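Local coordinates for endonuclease IV (Thermus thermophilus, PDB 3AAM), which cleaves phosphodiester bonds at apurinic or apyrimidinic sites in DNA during base excision repair, using bound metal ions, at residues L90-D93 against L94-A98; C167-T170 against C171-Y174; T249-P253 against E254-W258. One frame throughout, in Å; residues are numbered along the deposited sequence.

Interaction 1: residues L90-D93 against L94-A98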
loop_
_atom_site.group_PDB
_atom_site.type_symbol
_atom_site.label_atom_id
_atom_site.label_comp_id
_atom_site.label_asym_id
_atom_site.label_seq_id
_atom_site.Cartn_x
_atom_site.Cartn_y
_atom_site.Cartn_z
ATOM N N LEU A 90 12.759 -4.355 5.766
ATOM C CA LEU A 90 11.742 -3.341 6.013
ATOM C C LEU A 90 12.384 -2.086 6.595
ATOM O O LEU A 90 11.947 -0.973 6.310
ATOM C CB LEU A 90 10.654 -3.874 6.955
ATOM C CG LEU A 90 9.486 -2.920 7.248
ATOM C CD1 LEU A 90 8.807 -2.486 5.951
ATOM C CD2 LEU A 90 8.484 -3.610 8.160
ATOM N N ALA A 91 13.426 -2.264 7.406
ATOM C CA ALA A 91 14.121 -1.124 7.993
ATOM C C ALA A 91 14.746 -0.321 6.858
ATOM O O ALA A 91 14.762 0.909 6.891
ATOM C CB ALA A 91 15.197 -1.597 8.957
ATOM N N ASP A 92 15.256 -1.025 5.851
ATOM C CA ASP A 92 15.859 -0.366 4.697
ATOM C C ASP A 92 14.800 0.460 3.975
ATOM O O ASP A 92 15.057 1.599 3.592
ATOM C CB ASP A 92 16.462 -1.400 3.739
ATOM C CG ASP A 92 16.849 -0.798 2.394
ATOM O OD1 ASP A 92 17.774 0.041 2.349
ATOM O OD2 ASP A 92 16.222 -1.170 1.380
ATOM N N ASP A 93 13.611 -0.111 3.791
ATOM C CA ASP A 93 12.529 0.613 3.126
ATOM C C ASP A 93 12.224 1.907 3.871
ATOM O O ASP A 93 12.037 2.954 3.262
ATOM C CB ASP A 93 11.241 -0.218 3.066
ATOM C CG ASP A 93 11.345 -1.418 2.141
ATOM O OD1 ASP A 93 12.022 -1.320 1.096
ATOM O OD2 ASP A 93 10.725 -2.459 2.457
ATOM N N LEU A 94 12.166 1.827 5.196
ATOM C CA LEU A 94 11.865 2.996 6.017
ATOM C C LEU A 94 12.964 4.055 5.949
ATOM O O LEU A 94 12.678 5.249 5.894
ATOM C CB LEU A 94 11.640 2.563 7.465
ATOM C CG LEU A 94 10.382 1.724 7.703
ATOM C CD1 LEU A 94 10.454 1.030 9.052
ATOM C CD2 LEU A 94 9.156 2.617 7.620
ATOM N N GLU A 95 14.216 3.606 5.963
ATOM C CA GLU A 95 15.361 4.504 5.893
ATOM C C GLU A 95 15.395 5.214 4.539
ATOM O O GLU A 95 15.648 6.419 4.466
ATOM C CB GLU A 95 16.654 3.713 6.120
ATOM C CG GLU A 95 16.834 3.247 7.564
ATOM C CD GLU A 95 17.729 2.026 7.688
ATOM O OE1 GLU A 95 18.487 1.735 6.741
ATOM O OE2 GLU A 95 17.679 1.359 8.747
ATOM N N LYS A 96 15.128 4.464 3.473
ATOM C CA LYS A 96 15.121 5.030 2.131
ATOM C C LYS A 96 13.965 6.025 2.016
ATOM O O LYS A 96 14.118 7.105 1.444
ATOM C CB LYS A 96 14.990 3.912 1.086
ATOM C CG LYS A 96 16.211 2.981 1.005
ATOM C CD LYS A 96 17.378 3.661 0.301
ATOM C CE LYS A 96 18.720 2.969 0.573
ATOM N NZ LYS A 96 18.780 1.540 0.155
ATOM N N ALA A 97 12.813 5.669 2.575
ATOM C CA ALA A 97 11.658 6.558 2.535
ATOM C C ALA A 97 11.973 7.870 3.257
ATOM O O ALA A 97 11.608 8.950 2.791
ATOM C CB ALA A 97 10.449 5.881 3.177
ATOM N N ALA A 98 12.653 7.778 4.396
ATOM C CA ALA A 98 13.004 8.976 5.153
ATOM C C ALA A 98 13.904 9.887 4.321
ATOM O O ALA A 98 13.711 11.101 4.286
ATOM C CB ALA A 98 13.698 8.598 6.459
HETATM O O HOH W 1 16.877 -0.203 -1.157
HETATM O O HOH W 2 18.936 1.893 4.109
#
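Asp92 and Lys96 form an i to i+4 salt bridge, one helical turn apart. Lys96 NZ lies 2.8 Å from Asp92 OD1 and meets the syn lone pair of that oxygen, on the side of OD2. The lysine chain folds back to get there, bent at chi2 (-75°) and at chi4 (59°). Water 1 lies within hydrogen-bonding reach of Asp92 OD2 and accepts from Lys96 NZ. Water 2 bridges Asp92 OD1 and Glu95 OE1, 2.7 Å from the latter. Beyond the pair, Asp92 OD2 and Asp93 OD1 both form salt bridges with Lys36, and Lys96 NZ also donates to the backbone O of Arg44. Replacing Asp92 by an alanine is likely to leave Lys96 NZ without its carboxylate mate and to cost Lys36 a salt-bridge partner.

Both segments belong to helix 82-100, the helix of the beta-alpha-beta unit between strands 66-69 and 104-107 of the TIM barrel. Four backbone bonds of the alpha-helical i to i+4 pattern run through the contact; Lys96 N to Asp92 O measures 2.9 Å.

Apolar contact lies on the buried side. Leu90 CG meets Leu94 CD1 at 4.4 Å, and both leucines also pack on Val105 of strand 104-107 and on helix 114-128.

Interaction 2: residues C167-T170 against C171-Y174. With MN (manganese (II) ion), chain B.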
loop_
_atom_site.group_PDB
_atom_site.type_symbol
_atom_site.label_atom_id
_atom_site.label_comp_id
_atom_site.label_asym_id
_atom_site.label_seq_id
_atom_site.Cartn_x
_atom_site.Cartn_y
_atom_site.Cartn_z
ATOM N N CYS A 167 -3.335 0.196 5.932
ATOM C CA CYS A 167 -3.605 0.358 4.513
ATOM C C CYS A 167 -4.689 -0.663 4.187
ATOM O O CYS A 167 -4.499 -1.863 4.370
ATOM C CB CYS A 167 -2.372 0.063 3.654
ATOM S SG CYS A 167 -2.769 -0.019 1.878
ATOM N N LEU A 168 -5.835 -0.185 3.727
ATOM C CA LEU A 168 -6.921 -1.079 3.366
ATOM C C LEU A 168 -6.774 -1.545 1.927
ATOM O O LEU A 168 -6.652 -0.722 1.019
ATOM C CB LEU A 168 -8.266 -0.367 3.502
ATOM C CG LEU A 168 -9.434 -1.065 2.796
ATOM C CD1 LEU A 168 -9.762 -2.377 3.510
ATOM C CD2 LEU A 168 -10.641 -0.142 2.765
ATOM N N ASP A 169 -6.762 -2.858 1.725
ATOM C CA ASP A 169 -6.709 -3.403 0.376
ATOM C C ASP A 169 -8.078 -4.043 0.169
ATOM O O ASP A 169 -8.453 -4.992 0.863
ATOM C CB ASP A 169 -5.601 -4.448 0.219
ATOM C CG ASP A 169 -5.490 -4.957 -1.211
ATOM O OD1 ASP A 169 -6.513 -5.440 -1.750
ATOM O OD2 ASP A 169 -4.390 -4.873 -1.800
ATOM N N THR A 170 -8.838 -3.497 -0.772
ATOM C CA THR A 170 -10.178 -3.991 -1.059
ATOM C C THR A 170 -10.223 -5.413 -1.619
ATOM O O THR A 170 -11.193 -6.141 -1.391
ATOM C CB THR A 170 -10.880 -3.044 -2.029
ATOM O OG1 THR A 170 -9.974 -2.706 -3.085
ATOM C CG2 THR A 170 -11.309 -1.770 -1.309
ATOM N N CYS A 171 -9.193 -5.806 -2.360
ATOM C CA CYS A 171 -9.143 -7.156 -2.918
ATOM C C CYS A 171 -8.947 -8.124 -1.764
ATOM O O CYS A 171 -9.647 -9.134 -1.655
ATOM C CB CYS A 171 -7.978 -7.293 -3.905
ATOM S SG CYS A 171 -7.736 -8.973 -4.556
ATOM N N HIS A 172 -7.990 -7.812 -0.896
ATOM C CA HIS A 172 -7.714 -8.660 0.259
ATOM C C HIS A 172 -8.951 -8.793 1.139
ATOM O O HIS A 172 -9.286 -9.890 1.591
ATOM C CB HIS A 172 -6.575 -8.074 1.091
ATOM C CG HIS A 172 -5.257 -8.047 0.384
ATOM N ND1 HIS A 172 -4.119 -7.531 0.961
ATOM C CD2 HIS A 172 -4.896 -8.466 -0.853
ATOM C CE1 HIS A 172 -3.113 -7.629 0.110
ATOM N NE2 HIS A 172 -3.557 -8.192 -0.997
ATOM N N ALA A 173 -9.623 -7.671 1.378
ATOM C CA ALA A 173 -10.820 -7.659 2.212
ATOM C C ALA A 173 -11.901 -8.556 1.623
ATOM O O ALA A 173 -12.517 -9.350 2.332
ATOM C CB ALA A 173 -11.345 -6.231 2.364
ATOM N N TYR A 174 -12.117 -8.429 0.319
ATOM C CA TYR A 174 -13.130 -9.227 -0.362
ATOM C C TYR A 174 -12.782 -10.707 -0.233
ATOM O O TYR A 174 -13.634 -11.528 0.110
ATOM C CB TYR A 174 -13.197 -8.825 -1.837
ATOM C CG TYR A 174 -14.402 -9.363 -2.576
ATOM C CD1 TYR A 174 -15.691 -9.003 -2.193
ATOM C CD2 TYR A 174 -14.252 -10.222 -3.662
ATOM C CE1 TYR A 174 -16.805 -9.487 -2.872
ATOM C CE2 TYR A 174 -15.360 -10.711 -4.349
ATOM C CZ TYR A 174 -16.632 -10.339 -3.946
ATOM O OH TYR A 174 -17.735 -10.817 -4.616
HETATM MN MN MN B . -2.431 -8.708 -2.869
HETATM O O HOH W 3 -0.851 -9.808 -4.481
#
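Asp169 OD1 takes two backbone N-H groups at the start of helix 170-176. His172 N lies 2.9 Å from Asp169 OD1 and its N-H points well at the oxygen (166°), though it arrives from above the carboxylate plane. Cys171 N is 2.8 Å from Asp169 OD1, but this bond is bent and weak. Asp169 is thus the N-cap of the helix. With CG anti to the backbone N (chi1 -177°), the carboxylate reaches forward over the first turn.

The same carboxylate lies flat on the imidazole of His172. The two planes are 2° apart, and Asp169 CG sits 3.4 Å above the ring plane, over its centre. Asp169 CB adds a CH-pi contact over this face, 3.8 Å from the ring centroid. This junction is where strand 165-169 of the TIM barrel passes directly into a short helix, and it places a metal ligand. His172 NE2 binds manganese at 2.2 Å. Asp217 and His219 share the ion, as does water 3.

At the other ring nitrogen, His172 ND1 is hydrogen-bonded to the backbone O of Asn140, so both ring nitrogens are engaged. Together with the stacked carboxylate, these bonds hold the orientation of the imidazole.

Backbone bonds continue the turn, from Ala173 N to Asp169 O and from Tyr174 N to Thr170 O, each 3.0 Å. Leu168 CD1 touches Ala173 CB at 4.3 Å, joining the strand end to the helix by an apolar contact.

Interaction 3: residues T249-P253 against E254-W258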
loop_
_atom_site.group_PDB
_atom_site.type_symbol
_atom_site.label_atom_id
_atom_site.label_comp_id
_atom_site.label_asym_id
_atom_site.label_seq_id
_atom_site.Cartn_x
_atom_site.Cartn_y
_atom_site.Cartn_z
ATOM N N THR A 249 -1.925 -3.186 -10.295
ATOM C CA THR A 249 -2.217 -4.160 -11.339
ATOM C C THR A 249 -1.224 -3.998 -12.486
ATOM O O THR A 249 -0.437 -3.060 -12.497
ATOM C CB THR A 249 -3.647 -3.967 -11.858
ATOM O OG1 THR A 249 -3.793 -2.627 -12.345
ATOM C CG2 THR A 249 -4.651 -4.215 -10.747
ATOM N N PRO A 250 -1.241 -4.922 -13.460
ATOM C CA PRO A 250 -0.317 -4.839 -14.596
ATOM C C PRO A 250 -0.284 -3.459 -15.255
ATOM O O PRO A 250 -1.325 -2.826 -15.453
ATOM C CB PRO A 250 -0.827 -5.933 -15.523
ATOM C CG PRO A 250 -1.287 -6.976 -14.544
ATOM C CD PRO A 250 -2.061 -6.144 -13.542
ATOM N N ARG A 251 0.920 -3.018 -15.606
ATOM C CA ARG A 251 1.130 -1.704 -16.203
ATOM C C ARG A 251 1.350 -1.741 -17.710
ATOM O O ARG A 251 1.844 -2.723 -18.253
ATOM C CB ARG A 251 2.337 -1.045 -15.544
ATOM C CG ARG A 251 2.209 -0.855 -14.032
ATOM C CD ARG A 251 1.202 0.239 -13.717
ATOM N NE ARG A 251 1.395 1.366 -14.623
ATOM C CZ ARG A 251 2.517 2.072 -14.711
ATOM N NH1 ARG A 251 3.554 1.789 -13.932
ATOM N NH2 ARG A 251 2.625 3.026 -15.626
ATOM N N GLY A 252 0.992 -0.647 -18.375
ATOM C CA GLY A 252 1.169 -0.560 -19.813
ATOM C C GLY A 252 0.284 0.527 -20.384
ATOM O O GLY A 252 -0.663 0.955 -19.725
ATOM N N PRO A 253 0.558 1.007 -21.605
ATOM C CA PRO A 253 -0.301 2.058 -22.153
ATOM C C PRO A 253 -1.794 1.704 -22.178
ATOM O O PRO A 253 -2.628 2.513 -21.773
ATOM C CB PRO A 253 0.287 2.285 -23.546
ATOM C CG PRO A 253 1.752 2.049 -23.313
ATOM C CD PRO A 253 1.740 0.793 -22.460
ATOM N N GLU A 254 -2.129 0.501 -22.640
ATOM C CA GLU A 254 -3.524 0.070 -22.706
ATOM C C GLU A 254 -4.129 -0.072 -21.311
ATOM O O GLU A 254 -5.227 0.429 -21.049
ATOM C CB GLU A 254 -3.632 -1.262 -23.457
ATOM C CG GLU A 254 -5.044 -1.856 -23.538
ATOM C CD GLU A 254 -5.482 -2.539 -22.254
ATOM O OE1 GLU A 254 -4.724 -3.393 -21.743
ATOM O OE2 GLU A 254 -6.587 -2.231 -21.757
ATOM N N GLU A 255 -3.414 -0.759 -20.424
ATOM C CA GLU A 255 -3.890 -0.964 -19.057
ATOM C C GLU A 255 -4.039 0.349 -18.297
ATOM O O GLU A 255 -5.043 0.577 -17.614
ATOM C CB GLU A 255 -2.934 -1.888 -18.291
ATOM C CG GLU A 255 -2.856 -3.300 -18.856
ATOM C CD GLU A 255 -1.741 -3.479 -19.872
ATOM O OE1 GLU A 255 -1.359 -2.493 -20.538
ATOM O OE2 GLU A 255 -1.253 -4.620 -20.012
ATOM N N ASP A 256 -3.037 1.211 -18.413
ATOM C CA ASP A 256 -3.068 2.495 -17.734
ATOM C C ASP A 256 -4.219 3.363 -18.249
ATOM O O ASP A 256 -4.920 3.989 -17.462
ATOM C CB ASP A 256 -1.748 3.245 -17.930
ATOM C CG ASP A 256 -0.563 2.558 -17.265
ATOM O OD1 ASP A 256 -0.740 1.515 -16.593
ATOM O OD2 ASP A 256 0.559 3.077 -17.417
ATOM N N ALA A 257 -4.421 3.392 -19.565
ATOM C CA ALA A 257 -5.496 4.205 -20.134
ATOM C C ALA A 257 -6.849 3.783 -19.583
ATOM O O ALA A 257 -7.677 4.630 -19.243
ATOM C CB ALA A 257 -5.493 4.099 -21.660
ATOM N N TRP A 258 -7.071 2.475 -19.510
ATOM C CA TRP A 258 -8.321 1.924 -18.986
ATOM C C TRP A 258 -8.538 2.373 -17.543
ATOM O O TRP A 258 -9.571 2.954 -17.201
ATOM C CB TRP A 258 -8.281 0.388 -19.057
ATOM C CG TRP A 258 -9.453 -0.319 -18.409
ATOM C CD1 TRP A 258 -9.730 -0.399 -17.071
ATOM C CD2 TRP A 258 -10.494 -1.050 -19.074
ATOM N NE1 TRP A 258 -10.875 -1.131 -16.863
ATOM C CE2 TRP A 258 -11.366 -1.540 -18.075
ATOM C CE3 TRP A 258 -10.777 -1.335 -20.418
ATOM C CZ2 TRP A 258 -12.502 -2.299 -18.376
ATOM C CZ3 TRP A 258 -11.908 -2.090 -20.715
ATOM C CH2 TRP A 258 -12.755 -2.562 -19.697
HETATM O O HOH W 4 -2.497 -0.169 -15.285
#
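Arg251 grips Asp256 side-on in a bidentate salt bridge. Arg251 NE reaches Asp256 OD1 at 2.9 Å, and NH2 reaches Asp256 OD2 at 2.7 Å. Both oxygens are met on their syn sides, and the two flat groups are 16° apart. The arginine chain is bent at chi2 (-72°) and chi3 (-43°), which curls its head back to the helix. Arg251 NH2 also forms a salt bridge with Glu22.

Gly252 N makes a weak hydrogen bond to Asp256 OD1 at 3.3 Å, and water 4 lies within hydrogen-bonding reach of this oxygen and of Pro250 O.

Gly252 is the N-cap of helix 253-267, which follows strand 244-247 in the TIM barrel. Asp256 N donates to Gly252 O at 2.7 Å.

Van der Waals contacts lie on the Glu255 side. Glu255 CB rests 3.4 Å from Pro250 O, and Glu255 OE1 approaches Gly252 CA at 3.3 Å. The backbone angles at Gly252 call for glycine, since a CB would be jammed against the carbonyl O of Arg251.

Asp256 is buried, and its charge is met by the guanidinium on both oxygens. The carboxylate is therefore likely to stay ionised and to hold the loop against the first helical turn.

In the fold
The three contacts follow one another along one TIM barrel. Interaction 2 holds a ligand of the manganese site, and the side chain of its His172 is about 3 Å from a bound phosphate ion. Interaction 3 flanks this region, with the side chain of Pro250 about 6 Å from that of His219 and about 11 Å from the manganese. Nearest atoms of interactions 2 and 3 are about 8 Å apart. Interaction 1 lies away from the site. Its centre is about 24 Å from that of interaction 2, on the opposite side of the chain's centre, and about 28 Å from the centre of interaction 3.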